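DUF2235 domain-containing protein (Pseudomonas aeruginosa, PDB 4O5P) is the type VI secretion phospholipase effector Tle1, which probably hydrolyses membrane phospholipids of target bacteria. Local coordinates at residues 282-287 with 345-350; 373-378 with 404-409; 397-402 with 448-453; 621-626 with 680-685. One frame throughout, in Å; residues are numbered along the deposited sequence.

In the fold
Following the chain from the N terminus, contact 1 opens just after strand 270-280 of the central sheet and closes a loop of 57 residues at strand 346-353. Contact 2 then starts at the end of strand 370-375. Before helix 403-416 closes it, contact 3 has opened in the preceding loop, so contacts 2 and 3 cross along the chain. Contact 3 closes at the start of helix 451-463, and Gln404 of contact 2 touches both of its segments. Contact 4 comes last and joins helix 616-637 to the loop before strand 687-689. It meets contact 1 through Arg685, which packs on Val283, Pro345 and Leu346. C-terminal parts are thereby tied to the catalytic core.

Contact 1 (282-287 with 345-350); sequences TVAAVG and PLDSIR
Ala284 N, Pro345 O and Asp347 OD1 all hold one water. The water accepts from Ala284 N at 2.8 Å and donates to Pro345 O at 2.8 Å. It also donates to Asp347 OD1, at 2.6 Å. This fixes the water and joins the two backbones where they do not bond directly. The direct bond lies one step away: Asp347 N donates to Thr282 O at 2.9 Å. The same oxygen receives a CA-H contact from Leu346 CA at 3.4 Å. A second CA-H contact runs the other way, from Val283 CA to Pro345 O at 3.5 Å.

Apolar atoms fill in around these bonds. Ala285 CB rests against the proline ring, 3.7 Å from Pro345 CD. Thr282 CG2 packs on Asp347 CB, 3.8 Å away; with OG1 beside the backbone N (chi1 -56°), the methyl is the branch left facing Asp347. Thr282 OG1 turns elsewhere, to a weak bond with Arg244.

The site is buried in the catalytic core of an alpha/beta-hydrolase relative. Val283 is backbone-bonded to Ser237, the probable nucleophile of a GxSxG elbow, and Leu346 packs on Asp281, a probable triad member. Helix 238-254 touches Thr282 and Ala284, strand 294-299 meets Ala284, Ala285 and Asp347, and strand 687-689 reaches Asp347 and Ser348.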
loop_
_atom_site.group_PDB
_atom_site.type_symbol
_atom_site.label_atom_id
_atom_site.label_comp_id
_atom_site.label_asym_id
_atom_site.label_seq_id
_atom_site.Cartn_x
_atom_site.Cartn_y
_atom_site.Cartn_z
ATOM N N THR A 282 -4.555 3.788 0.052
ATOM C CA THR A 282 -3.139 4.032 -0.213
ATOM C C THR A 282 -2.289 4.087 1.052
ATOM O O THR A 282 -2.593 4.859 1.960
ATOM C CB THR A 282 -2.942 5.383 -0.902
ATOM O OG1 THR A 282 -3.720 5.424 -2.097
ATOM C CG2 THR A 282 -1.468 5.616 -1.231
ATOM N N VAL A 283 -1.221 3.285 1.093
ATOM C CA VAL A 283 -0.252 3.340 2.195
ATOM C C VAL A 283 1.141 3.445 1.611
ATOM O O VAL A 283 1.552 2.577 0.861
ATOM C CB VAL A 283 -0.319 2.092 3.087
ATOM C CG1 VAL A 283 0.846 2.098 4.098
ATOM C CG2 VAL A 283 -1.677 2.013 3.794
ATOM N N ALA A 284 1.865 4.513 1.937
ATOM C CA ALA A 284 3.125 4.811 1.250
ATOM C C ALA A 284 4.307 4.660 2.185
ATOM O O ALA A 284 5.436 5.055 1.853
ATOM C CB ALA A 284 3.090 6.225 0.669
ATOM N N ALA A 285 4.041 4.056 3.338
ATOM C CA ALA A 285 4.990 4.051 4.449
ATOM C C ALA A 285 6.090 3.047 4.244
ATOM O O ALA A 285 5.857 1.959 3.710
ATOM C CB ALA A 285 4.265 3.738 5.778
ATOM N N VAL A 286 7.284 3.412 4.692
ATOM C CA VAL A 286 8.361 2.447 4.845
ATOM C C VAL A 286 7.885 1.309 5.763
ATOM O O VAL A 286 7.111 1.537 6.706
ATOM C CB VAL A 286 9.631 3.125 5.413
ATOM C CG1 VAL A 286 9.445 3.519 6.881
ATOM C CG2 VAL A 286 10.838 2.236 5.224
ATOM N N GLY A 287 8.317 0.086 5.451
ATOM C CA GLY A 287 7.885 -1.104 6.163
ATOM C C GLY A 287 8.694 -1.252 7.431
ATOM O O GLY A 287 9.874 -1.611 7.394
ATOM N N PRO A 345 -0.254 4.155 7.715
ATOM C CA PRO A 345 -0.888 5.461 7.530
ATOM C C PRO A 345 -1.501 5.606 6.137
ATOM O O PRO A 345 -1.017 5.026 5.149
ATOM C CB PRO A 345 0.272 6.454 7.722
ATOM C CG PRO A 345 1.515 5.665 7.380
ATOM C CD PRO A 345 1.212 4.259 7.830
ATOM N N LEU A 346 -2.577 6.382 6.068
ATOM C CA LEU A 346 -3.281 6.576 4.829
ATOM C C LEU A 346 -2.702 7.776 4.075
ATOM O O LEU A 346 -2.307 8.779 4.674
ATOM C CB LEU A 346 -4.772 6.801 5.121
ATOM C CG LEU A 346 -5.693 7.041 3.926
ATOM C CD1 LEU A 346 -5.728 5.823 2.986
ATOM C CD2 LEU A 346 -7.093 7.378 4.416
ATOM N N ASP A 347 -2.607 7.654 2.760
ATOM C CA ASP A 347 -2.468 8.846 1.940
ATOM C C ASP A 347 -3.784 9.128 1.232
ATOM O O ASP A 347 -4.161 8.430 0.289
ATOM C CB ASP A 347 -1.326 8.714 0.920
ATOM C CG ASP A 347 -0.062 9.423 1.371
ATOM O OD1 ASP A 347 0.730 8.797 2.105
ATOM O OD2 ASP A 347 0.151 10.605 0.992
ATOM N N SER A 348 -4.469 10.167 1.679
ATOM C CA SER A 348 -5.647 10.647 0.964
ATOM C C SER A 348 -5.234 11.216 -0.405
ATOM O O SER A 348 -4.078 11.569 -0.612
ATOM C CB SER A 348 -6.336 11.725 1.794
ATOM O OG SER A 348 -7.444 12.295 1.110
ATOM N N ILE A 349 -6.166 11.293 -1.342
ATOM C CA ILE A 349 -5.875 11.945 -2.616
ATOM C C ILE A 349 -6.289 13.415 -2.582
ATOM O O ILE A 349 -6.270 14.092 -3.618
ATOM C CB ILE A 349 -6.585 11.272 -3.784
ATOM C CG1 ILE A 349 -8.094 11.227 -3.546
ATOM C CG2 ILE A 349 -6.020 9.875 -4.035
ATOM C CD1 ILE A 349 -8.888 10.954 -4.798
ATOM N N ARG A 350 -6.667 13.890 -1.394
ATOM C CA ARG A 350 -6.919 15.323 -1.150
ATOM C C ARG A 350 -5.606 16.110 -1.139
ATOM O O ARG A 350 -4.569 15.623 -0.675
ATOM C CB ARG A 350 -7.648 15.558 0.192
ATOM C CG ARG A 350 -8.536 16.836 0.243
ATOM C CD ARG A 350 -9.292 16.951 1.564
ATOM N NE ARG A 350 -8.417 17.328 2.683
ATOM C CZ ARG A 350 -8.706 17.088 3.955
ATOM N NH1 ARG A 350 -9.819 16.444 4.260
ATOM N NH2 ARG A 350 -7.873 17.454 4.913
HETATM O O HOH W 1 0.683 6.548 3.453
#

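Contact 2 (373-378 with 404-409); sequences YAYPGV and QIALQH
His409 meets two tyrosines of strand 370-375 at adjacent parts of its ring, each in a different way. With Tyr375 it shares a very short hydrogen bond, 2.5 Å from Tyr375 OH to His409 ND1, in which either group could be the donor. Each group reaches the edge of the other's ring, near its plane. With Tyr373 the arrangement is T-shaped: the imidazole edge points at the phenol face, with the ring planes at 62°. His409 CE1 does the touching, 3.4 Å from Tyr373 CD2 and offset toward the rim. The imidazole gets there because its CG is anti to the backbone N (chi1 179°), which carries the ring off the helix toward the strand.

This aromatic cluster is the tight part. The neighbouring turn of the helix packs more loosely. Ala406 CB lies over the face of the Tyr375 ring, 4.3 Å from its centroid. Ile405 CG2 comes to the ring edge at 4.1 Å from Tyr375 CE2, while the rest of that side chain leads away toward Leu453 and Phe457. Tyr373 is partly exposed, unlike the buried Tyr375 and His409.

The segments of helix and strand run roughly antiparallel, with their axes 10.8 Å apart. Leu334 of strand 331-336 touches both tyrosines, Ala406 and His409, so the helix packs on the central sheet as expected in an alpha/beta hydrolase fold.

Glu413 OE1 takes the other imidazole nitrogen, His409 NE2. Bonds at both nitrogens would hold the ring's rotation, and the nearby carboxylate would probably make the imidazole more basic.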
loop_
_atom_site.group_PDB
_atom_site.type_symbol
_atom_site.label_atom_id
_atom_site.label_comp_id
_atom_site.label_asym_id
_atom_site.label_seq_id
_atom_site.Cartn_x
_atom_site.Cartn_y
_atom_site.Cartn_z
ATOM N N TYR A 373 -13.986 7.648 -1.409
ATOM C CA TYR A 373 -15.116 7.089 -0.668
ATOM C C TYR A 373 -14.661 6.433 0.624
ATOM O O TYR A 373 -13.695 5.656 0.626
ATOM C CB TYR A 373 -15.845 6.048 -1.512
ATOM C CG TYR A 373 -16.690 6.628 -2.614
ATOM C CD1 TYR A 373 -17.920 7.222 -2.338
ATOM C CD2 TYR A 373 -16.267 6.565 -3.939
ATOM C CE1 TYR A 373 -18.713 7.751 -3.366
ATOM C CE2 TYR A 373 -17.043 7.079 -4.954
ATOM C CZ TYR A 373 -18.256 7.677 -4.663
ATOM O OH TYR A 373 -19.016 8.183 -5.691
ATOM N N ALA A 374 -15.361 6.744 1.718
ATOM C CA ALA A 374 -15.089 6.122 3.018
ATOM C C ALA A 374 -15.816 4.778 3.115
ATOM O O ALA A 374 -17.021 4.712 2.847
ATOM C CB ALA A 374 -15.529 7.027 4.142
ATOM N N TYR A 375 -15.079 3.734 3.505
ATOM C CA TYR A 375 -15.568 2.347 3.617
ATOM C C TYR A 375 -15.296 1.751 5.012
ATOM O O TYR A 375 -14.312 2.094 5.665
ATOM C CB TYR A 375 -14.912 1.439 2.549
ATOM C CG TYR A 375 -15.714 1.340 1.267
ATOM C CD1 TYR A 375 -15.714 2.375 0.336
ATOM C CD2 TYR A 375 -16.483 0.216 0.992
ATOM C CE1 TYR A 375 -16.469 2.290 -0.846
ATOM C CE2 TYR A 375 -17.244 0.133 -0.163
ATOM C CZ TYR A 375 -17.229 1.169 -1.074
ATOM O OH TYR A 375 -17.981 1.068 -2.223
ATOM N N PRO A 376 -16.161 0.829 5.462
ATOM C CA PRO A 376 -15.996 0.210 6.780
ATOM C C PRO A 376 -14.955 -0.887 6.721
ATOM O O PRO A 376 -14.691 -1.409 5.631
ATOM C CB PRO A 376 -17.380 -0.402 7.037
ATOM C CG PRO A 376 -17.835 -0.789 5.686
ATOM C CD PRO A 376 -17.362 0.332 4.773
ATOM N N GLY A 377 -14.380 -1.233 7.872
ATOM C CA GLY A 377 -13.380 -2.281 7.956
ATOM C C GLY A 377 -11.964 -1.761 8.053
ATOM O O GLY A 377 -11.713 -0.559 7.989
ATOM N N VAL A 378 -11.020 -2.670 8.236
ATOM C CA VAL A 378 -9.632 -2.280 8.315
ATOM C C VAL A 378 -9.007 -2.448 6.928
ATOM O O VAL A 378 -9.741 -2.582 5.952
ATOM C CB VAL A 378 -8.898 -3.057 9.398
ATOM C CG1 VAL A 378 -9.573 -2.759 10.761
ATOM C CG2 VAL A 378 -8.938 -4.539 9.106
ATOM N N GLN A 404 -15.693 -7.579 -0.643
ATOM C CA GLN A 404 -16.436 -7.796 -1.883
ATOM C C GLN A 404 -17.269 -6.595 -2.310
ATOM O O GLN A 404 -17.625 -6.487 -3.491
ATOM C CB GLN A 404 -17.312 -9.057 -1.787
ATOM C CG GLN A 404 -16.508 -10.360 -1.608
ATOM C CD GLN A 404 -15.728 -10.760 -2.855
ATOM O OE1 GLN A 404 -14.489 -10.725 -2.879
ATOM N NE2 GLN A 404 -16.451 -11.160 -3.894
ATOM N N ILE A 405 -17.578 -5.685 -1.385
ATOM C CA ILE A 405 -18.412 -4.533 -1.767
ATOM C C ILE A 405 -17.552 -3.528 -2.523
ATOM O O ILE A 405 -17.831 -3.177 -3.689
ATOM C CB ILE A 405 -19.095 -3.848 -0.536
ATOM C CG1 ILE A 405 -19.857 -4.868 0.308
ATOM C CG2 ILE A 405 -20.029 -2.727 -0.978
ATOM C CD1 ILE A 405 -21.003 -5.545 -0.430
ATOM N N ALA A 406 -16.485 -3.086 -1.864
ATOM C CA ALA A 406 -15.510 -2.211 -2.510
ATOM C C ALA A 406 -15.095 -2.774 -3.871
ATOM O O ALA A 406 -14.994 -2.031 -4.850
ATOM C CB ALA A 406 -14.308 -2.012 -1.625
ATOM N N LEU A 407 -14.889 -4.089 -3.941
ATOM C CA LEU A 407 -14.496 -4.729 -5.209
ATOM C C LEU A 407 -15.525 -4.428 -6.294
ATOM O O LEU A 407 -15.189 -3.909 -7.381
ATOM C CB LEU A 407 -14.362 -6.244 -5.022
ATOM C CG LEU A 407 -14.304 -7.108 -6.279
ATOM C CD1 LEU A 407 -13.007 -6.854 -7.042
ATOM C CD2 LEU A 407 -14.409 -8.553 -5.896
ATOM N N GLN A 408 -16.784 -4.709 -5.993
ATOM C CA GLN A 408 -17.815 -4.469 -6.991
ATOM C C GLN A 408 -17.854 -2.986 -7.335
ATOM O O GLN A 408 -17.977 -2.598 -8.519
ATOM C CB GLN A 408 -19.177 -4.979 -6.511
ATOM C CG GLN A 408 -19.321 -6.496 -6.609
ATOM C CD GLN A 408 -20.778 -6.958 -6.666
ATOM O OE1 GLN A 408 -21.703 -6.144 -6.687
ATOM N NE2 GLN A 408 -20.983 -8.279 -6.690
ATOM N N HIS A 409 -17.674 -2.154 -6.318
ATOM C CA HIS A 409 -17.791 -0.729 -6.550
ATOM C C HIS A 409 -16.701 -0.350 -7.548
ATOM O O HIS A 409 -16.967 0.355 -8.541
ATOM C CB HIS A 409 -17.682 0.047 -5.231
ATOM C CG HIS A 409 -17.775 1.535 -5.379
ATOM N ND1 HIS A 409 -17.674 2.393 -4.305
ATOM C CD2 HIS A 409 -17.953 2.320 -6.472
ATOM C CE1 HIS A 409 -17.778 3.640 -4.730
ATOM N NE2 HIS A 409 -17.940 3.623 -6.041
#

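Contact 3 (397-402 with 448-453); sequences GSEFLL and SVSEEL
The Phe400 ring has Ser450 CB and Glu399 CG on the same side. Ser450 CB makes an off-centre CH-pi contact, 4.2 Å from the ring centroid. Ser450 OG comes closer, obliquely, 3.2 Å from Phe400 CD1. Glu399 CG lies over that face toward the rim, 3.8 Å above the plane. Gly397 CA meets the ring edge in plane. On the other side of the plane, Glu452 OE2 approaches obliquely, 3.8 Å from Phe400 CE1. Its carboxylate is turned 46° from the ring.

Glu399 O is the main polar meeting point. Ser450 N donates to it at 3.0 Å with an angle of 149°, and Ser450 OG adds a weak bond. Ser450 is the N-cap of helix 451-463. Its OG accepts from Leu453 N at 3.3 Å, so the same side chain caps the helix and bonds weakly to the loop before helix 403-416.

Leu453 follows on the first turn. Its CG is anti to the backbone N (chi1 174°), which sends CD2 to 3.3 Å from Leu401 O. Leu453 CD1 packs against Leu402. Nearer the surface, Glu399 CB touches Ser448 CB. Gln404 NE2 bonds to Ser448 O, and Gln658 NE2 to Phe400 O.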
loop_
_atom_site.group_PDB
_atom_site.type_symbol
_atom_site.label_atom_id
_atom_site.label_comp_id
_atom_site.label_asym_id
_atom_site.label_seq_id
_atom_site.Cartn_x
_atom_site.Cartn_y
_atom_site.Cartn_z
ATOM N N GLY A 397 -17.577 -18.709 3.139
ATOM C CA GLY A 397 -17.959 -18.016 1.926
ATOM C C GLY A 397 -17.288 -16.694 1.612
ATOM O O GLY A 397 -17.424 -15.714 2.350
ATOM N N SER A 398 -16.597 -16.648 0.480
ATOM C CA SER A 398 -15.996 -15.395 0.053
ATOM C C SER A 398 -17.091 -14.382 -0.289
ATOM O O SER A 398 -16.827 -13.185 -0.325
ATOM C CB SER A 398 -15.015 -15.611 -1.105
ATOM O OG SER A 398 -15.392 -16.720 -1.903
ATOM N N GLU A 399 -18.322 -14.853 -0.510
ATOM C CA GLU A 399 -19.455 -13.936 -0.723
ATOM C C GLU A 399 -19.907 -13.222 0.565
ATOM O O GLU A 399 -20.816 -12.382 0.528
ATOM C CB GLU A 399 -20.644 -14.646 -1.399
ATOM C CG GLU A 399 -21.448 -15.584 -0.498
ATOM C CD GLU A 399 -20.924 -17.013 -0.503
ATOM O OE1 GLU A 399 -19.695 -17.227 -0.685
ATOM O OE2 GLU A 399 -21.756 -17.933 -0.322
ATOM N N PHE A 400 -19.270 -13.542 1.694
ATOM C CA PHE A 400 -19.572 -12.860 2.959
ATOM C C PHE A 400 -18.442 -11.930 3.383
ATOM O O PHE A 400 -18.511 -11.277 4.430
ATOM C CB PHE A 400 -19.860 -13.872 4.071
ATOM C CG PHE A 400 -21.062 -14.732 3.805
ATOM C CD1 PHE A 400 -22.350 -14.245 4.029
ATOM C CD2 PHE A 400 -20.910 -16.026 3.319
ATOM C CE1 PHE A 400 -23.465 -15.036 3.776
ATOM C CE2 PHE A 400 -22.020 -16.829 3.071
ATOM C CZ PHE A 400 -23.301 -16.333 3.299
ATOM N N LEU A 401 -17.407 -11.878 2.554
ATOM C CA LEU A 401 -16.199 -11.118 2.838
ATOM C C LEU A 401 -16.471 -9.642 2.565
ATOM O O LEU A 401 -16.893 -9.279 1.457
ATOM C CB LEU A 401 -15.079 -11.642 1.925
ATOM C CG LEU A 401 -13.622 -11.886 2.331
ATOM C CD1 LEU A 401 -13.451 -12.437 3.733
ATOM C CD2 LEU A 401 -12.959 -12.827 1.309
ATOM N N LEU A 402 -16.225 -8.787 3.559
ATOM C CA LEU A 402 -16.582 -7.373 3.453
ATOM C C LEU A 402 -15.982 -6.708 2.196
ATOM O O LEU A 402 -16.646 -5.927 1.482
ATOM C CB LEU A 402 -16.164 -6.650 4.741
ATOM C CG LEU A 402 -16.465 -5.160 4.884
ATOM C CD1 LEU A 402 -17.916 -4.845 4.586
ATOM C CD2 LEU A 402 -16.112 -4.701 6.301
ATOM N N SER A 448 -18.662 -12.517 -6.075
ATOM C CA SER A 448 -19.942 -12.764 -5.388
ATOM C C SER A 448 -20.166 -11.891 -4.147
ATOM O O SER A 448 -19.262 -11.718 -3.323
ATOM C CB SER A 448 -20.046 -14.228 -4.953
ATOM O OG SER A 448 -20.280 -15.083 -6.047
ATOM N N VAL A 449 -21.376 -11.353 -4.019
ATOM C CA VAL A 449 -21.805 -10.678 -2.791
ATOM C C VAL A 449 -23.124 -11.283 -2.333
ATOM O O VAL A 449 -24.065 -11.375 -3.118
ATOM C CB VAL A 449 -22.032 -9.176 -3.020
ATOM C CG1 VAL A 449 -22.724 -8.541 -1.804
ATOM C CG2 VAL A 449 -20.734 -8.492 -3.309
ATOM N N SER A 450 -23.212 -11.686 -1.070
ATOM C CA SER A 450 -24.440 -12.293 -0.572
ATOM C C SER A 450 -25.363 -11.195 -0.062
ATOM O O SER A 450 -24.914 -10.080 0.226
ATOM C CB SER A 450 -24.133 -13.295 0.540
ATOM O OG SER A 450 -23.803 -12.630 1.746
ATOM N N GLU A 451 -26.657 -11.482 0.043
ATOM C CA GLU A 451 -27.552 -10.428 0.487
ATOM C C GLU A 451 -27.339 -10.105 1.963
ATOM O O GLU A 451 -27.586 -8.980 2.379
ATOM C CB GLU A 451 -29.021 -10.721 0.136
ATOM C CG GLU A 451 -29.759 -11.639 1.093
ATOM C CD GLU A 451 -31.259 -11.696 0.791
ATOM O OE1 GLU A 451 -31.647 -11.447 -0.377
ATOM O OE2 GLU A 451 -32.043 -11.988 1.726
ATOM N N GLU A 452 -26.861 -11.065 2.753
ATOM C CA GLU A 452 -26.595 -10.795 4.171
ATOM C C GLU A 452 -25.485 -9.745 4.274
ATOM O O GLU A 452 -25.602 -8.746 5.008
ATOM C CB GLU A 452 -26.198 -12.089 4.884
ATOM C CG GLU A 452 -25.897 -11.962 6.372
ATOM C CD GLU A 452 -25.596 -13.326 7.025
ATOM O OE1 GLU A 452 -26.570 -14.024 7.392
ATOM O OE2 GLU A 452 -24.400 -13.707 7.168
ATOM N N LEU A 453 -24.423 -9.963 3.500
ATOM C CA LEU A 453 -23.339 -8.999 3.392
ATOM C C LEU A 453 -23.872 -7.644 2.938
ATOM O O LEU A 453 -23.608 -6.631 3.585
ATOM C CB LEU A 453 -22.239 -9.517 2.442
ATOM C CG LEU A 453 -21.120 -8.520 2.129
ATOM C CD1 LEU A 453 -20.414 -8.088 3.414
ATOM C CD2 LEU A 453 -20.120 -9.041 1.085
#

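Contact 4 (621-626 with 680-685); sequences EEYSQI and DYFRYR
Glu622 and Tyr684 make the hydrogen bond of the contact. Tyr684 N donates to Glu622 OE1 at 2.9 Å. It comes from above the carboxylate, 50° out of its plane. The Glu622 chain is extended beyond CG, which carries OE1 to the backbone of the loop. Lys695 NZ forms a salt bridge to the same oxygen and also bonds to Tyr684 O.

CH-pi packing comes next. Ile626 CD1 lies over one face of the Tyr684 ring, 3.8 Å from the centroid and toward the rim. Ile626 CG1 is closer still to the ring atoms, at 3.3 Å from Tyr684 CE1.

The fold here is a helix, 616-637, against an irregular loop that leads into strand 687-689. Both segments lie in the Tle1-like C-terminal family region. A short 3-10 turn at 680-681 starts the loop segment. Glu622, Tyr623 and Ile626 of the helix touch the loop, and helix 469-487 touches both Ile626 and Tyr684.

Aromatic and apolar contacts fill the other end. The Tyr623 and Phe682 rings meet obliquely, with centroids 5.0 Å apart and planes at 33°. Phe682 CB touches Tyr623 CD2 at 3.6 Å, and Ile626 CG2 lies 3.8 Å from Phe682 CD2. Tyr623 OH bonds beyond the contact to Asp585 O.

A CA-H contact joins the backbones, from Tyr623 CA to Phe682 O at 3.5 Å.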
loop_
_atom_site.group_PDB
_atom_site.type_symbol
_atom_site.label_atom_id
_atom_site.label_comp_id
_atom_site.label_asym_id
_atom_site.label_seq_id
_atom_site.Cartn_x
_atom_site.Cartn_y
_atom_site.Cartn_z
ATOM N N GLU A 621 -4.751 13.836 24.079
ATOM C CA GLU A 621 -6.092 14.279 23.721
ATOM C C GLU A 621 -6.797 13.284 22.799
ATOM O O GLU A 621 -8.002 13.084 22.925
ATOM C CB GLU A 621 -6.099 15.709 23.166
ATOM C CG GLU A 621 -7.177 16.008 22.111
ATOM C CD GLU A 621 -8.621 15.930 22.607
ATOM O OE1 GLU A 621 -8.872 15.624 23.798
ATOM O OE2 GLU A 621 -9.533 16.178 21.777
ATOM N N GLU A 622 -6.047 12.628 21.911
ATOM C CA GLU A 622 -6.646 11.633 21.039
ATOM C C GLU A 622 -7.202 10.504 21.894
ATOM O O GLU A 622 -8.333 10.053 21.676
ATOM C CB GLU A 622 -5.630 11.083 20.001
ATOM C CG GLU A 622 -5.294 12.066 18.855
ATOM C CD GLU A 622 -4.499 11.428 17.706
ATOM O OE1 GLU A 622 -4.246 10.200 17.719
ATOM O OE2 GLU A 622 -4.128 12.159 16.762
ATOM N N TYR A 623 -6.389 10.035 22.844
ATOM C CA TYR A 623 -6.829 8.968 23.741
ATOM C C TYR A 623 -8.139 9.374 24.388
ATOM O O TYR A 623 -9.094 8.595 24.423
ATOM C CB TYR A 623 -5.788 8.673 24.834
ATOM C CG TYR A 623 -6.293 7.706 25.897
ATOM C CD1 TYR A 623 -7.105 8.152 26.948
ATOM C CD2 TYR A 623 -5.948 6.361 25.868
ATOM C CE1 TYR A 623 -7.584 7.289 27.903
ATOM C CE2 TYR A 623 -6.416 5.480 26.843
ATOM C CZ TYR A 623 -7.236 5.958 27.857
ATOM O OH TYR A 623 -7.727 5.111 28.847
ATOM N N SER A 624 -8.180 10.593 24.922
ATOM C CA SER A 624 -9.374 11.023 25.634
ATOM C C SER A 624 -10.609 11.187 24.754
ATOM O O SER A 624 -11.710 10.800 25.144
ATOM C CB SER A 624 -9.095 12.290 26.457
ATOM O OG SER A 624 -8.161 12.001 27.496
ATOM N N GLN A 625 -10.449 11.761 23.574
ATOM C CA GLN A 625 -11.591 11.902 22.671
ATOM C C GLN A 625 -12.119 10.519 22.256
ATOM O O GLN A 625 -13.327 10.293 22.222
ATOM C CB GLN A 625 -11.196 12.732 21.448
ATOM C CG GLN A 625 -12.368 13.183 20.567
ATOM C CD GLN A 625 -11.926 14.192 19.529
ATOM O OE1 GLN A 625 -11.845 15.394 19.803
ATOM N NE2 GLN A 625 -11.605 13.706 18.338
ATOM N N ILE A 626 -11.212 9.592 21.957
ATOM C CA ILE A 626 -11.627 8.255 21.560
ATOM C C ILE A 626 -12.357 7.560 22.718
ATOM O O ILE A 626 -13.401 6.947 22.523
ATOM C CB ILE A 626 -10.432 7.416 21.076
ATOM C CG1 ILE A 626 -9.953 7.931 19.713
ATOM C CG2 ILE A 626 -10.814 5.932 20.919
ATOM C CD1 ILE A 626 -8.597 7.373 19.278
ATOM N N ASP A 680 -2.405 1.231 19.513
ATOM C CA ASP A 680 -2.977 2.013 18.421
ATOM C C ASP A 680 -4.513 2.089 18.460
ATOM O O ASP A 680 -5.117 2.899 17.759
ATOM C CB ASP A 680 -2.492 1.474 17.062
ATOM C CG ASP A 680 -1.000 1.684 16.854
ATOM O OD1 ASP A 680 -0.458 2.625 17.480
ATOM O OD2 ASP A 680 -0.374 0.914 16.084
ATOM N N TYR A 681 -5.145 1.253 19.283
ATOM C CA TYR A 681 -6.596 1.325 19.456
ATOM C C TYR A 681 -7.012 2.704 19.940
ATOM O O TYR A 681 -8.138 3.151 19.707
ATOM C CB TYR A 681 -7.068 0.285 20.479
ATOM C CG TYR A 681 -7.145 -1.151 19.984
ATOM C CD1 TYR A 681 -7.694 -1.458 18.752
ATOM C CD2 TYR A 681 -6.683 -2.196 20.773
ATOM C CE1 TYR A 681 -7.781 -2.779 18.313
ATOM C CE2 TYR A 681 -6.764 -3.513 20.347
ATOM C CZ TYR A 681 -7.313 -3.795 19.122
ATOM O OH TYR A 681 -7.388 -5.109 18.697
ATOM N N PHE A 682 -6.112 3.372 20.652
ATOM C CA PHE A 682 -6.460 4.650 21.227
ATOM C C PHE A 682 -5.693 5.808 20.623
ATOM O O PHE A 682 -5.489 6.827 21.271
ATOM C CB PHE A 682 -6.361 4.593 22.751
ATOM C CG PHE A 682 -7.521 3.887 23.377
ATOM C CD1 PHE A 682 -7.497 2.514 23.566
ATOM C CD2 PHE A 682 -8.680 4.597 23.706
ATOM C CE1 PHE A 682 -8.589 1.858 24.116
ATOM C CE2 PHE A 682 -9.781 3.958 24.257
ATOM C CZ PHE A 682 -9.740 2.575 24.470
ATOM N N ARG A 683 -5.313 5.649 19.360
ATOM C CA ARG A 683 -4.805 6.752 18.545
ATOM C C ARG A 683 -5.588 6.813 17.234
ATOM O O ARG A 683 -6.045 5.775 16.717
ATOM C CB ARG A 683 -3.336 6.537 18.205
ATOM C CG ARG A 683 -2.388 6.693 19.380
ATOM C CD ARG A 683 -0.971 6.274 18.996
ATOM N NE ARG A 683 -0.223 5.971 20.199
ATOM C CZ ARG A 683 0.023 4.746 20.643
ATOM N NH1 ARG A 683 -0.375 3.686 19.950
ATOM N NH2 ARG A 683 0.697 4.587 21.773
ATOM N N TYR A 684 -5.744 8.006 16.683
ATOM C CA TYR A 684 -6.323 8.091 15.350
ATOM C C TYR A 684 -5.270 7.689 14.335
ATOM O O TYR A 684 -4.060 7.846 14.575
ATOM C CB TYR A 684 -6.865 9.490 15.056
ATOM C CG TYR A 684 -8.036 9.853 15.935
ATOM C CD1 TYR A 684 -9.200 9.104 15.929
ATOM C CD2 TYR A 684 -7.969 10.954 16.771
ATOM C CE1 TYR A 684 -10.265 9.447 16.747
ATOM C CE2 TYR A 684 -9.003 11.288 17.576
ATOM C CZ TYR A 684 -10.144 10.545 17.564
ATOM O OH TYR A 684 -11.161 10.937 18.393
ATOM N N ARG A 685 -5.725 7.131 13.222
ATOM C CA ARG A 685 -4.823 6.709 12.161
ATOM C C ARG A 685 -4.158 7.948 11.571
ATOM O O ARG A 685 -4.794 9.003 11.452
ATOM C CB ARG A 685 -5.620 5.978 11.083
ATOM C CG ARG A 685 -4.813 5.532 9.875
ATOM C CD ARG A 685 -5.722 4.929 8.808
ATOM N NE ARG A 685 -4.934 4.183 7.835
ATOM C CZ ARG A 685 -5.407 3.691 6.696
ATOM N NH1 ARG A 685 -6.688 3.861 6.364
ATOM N NH2 ARG A 685 -4.585 3.042 5.888
#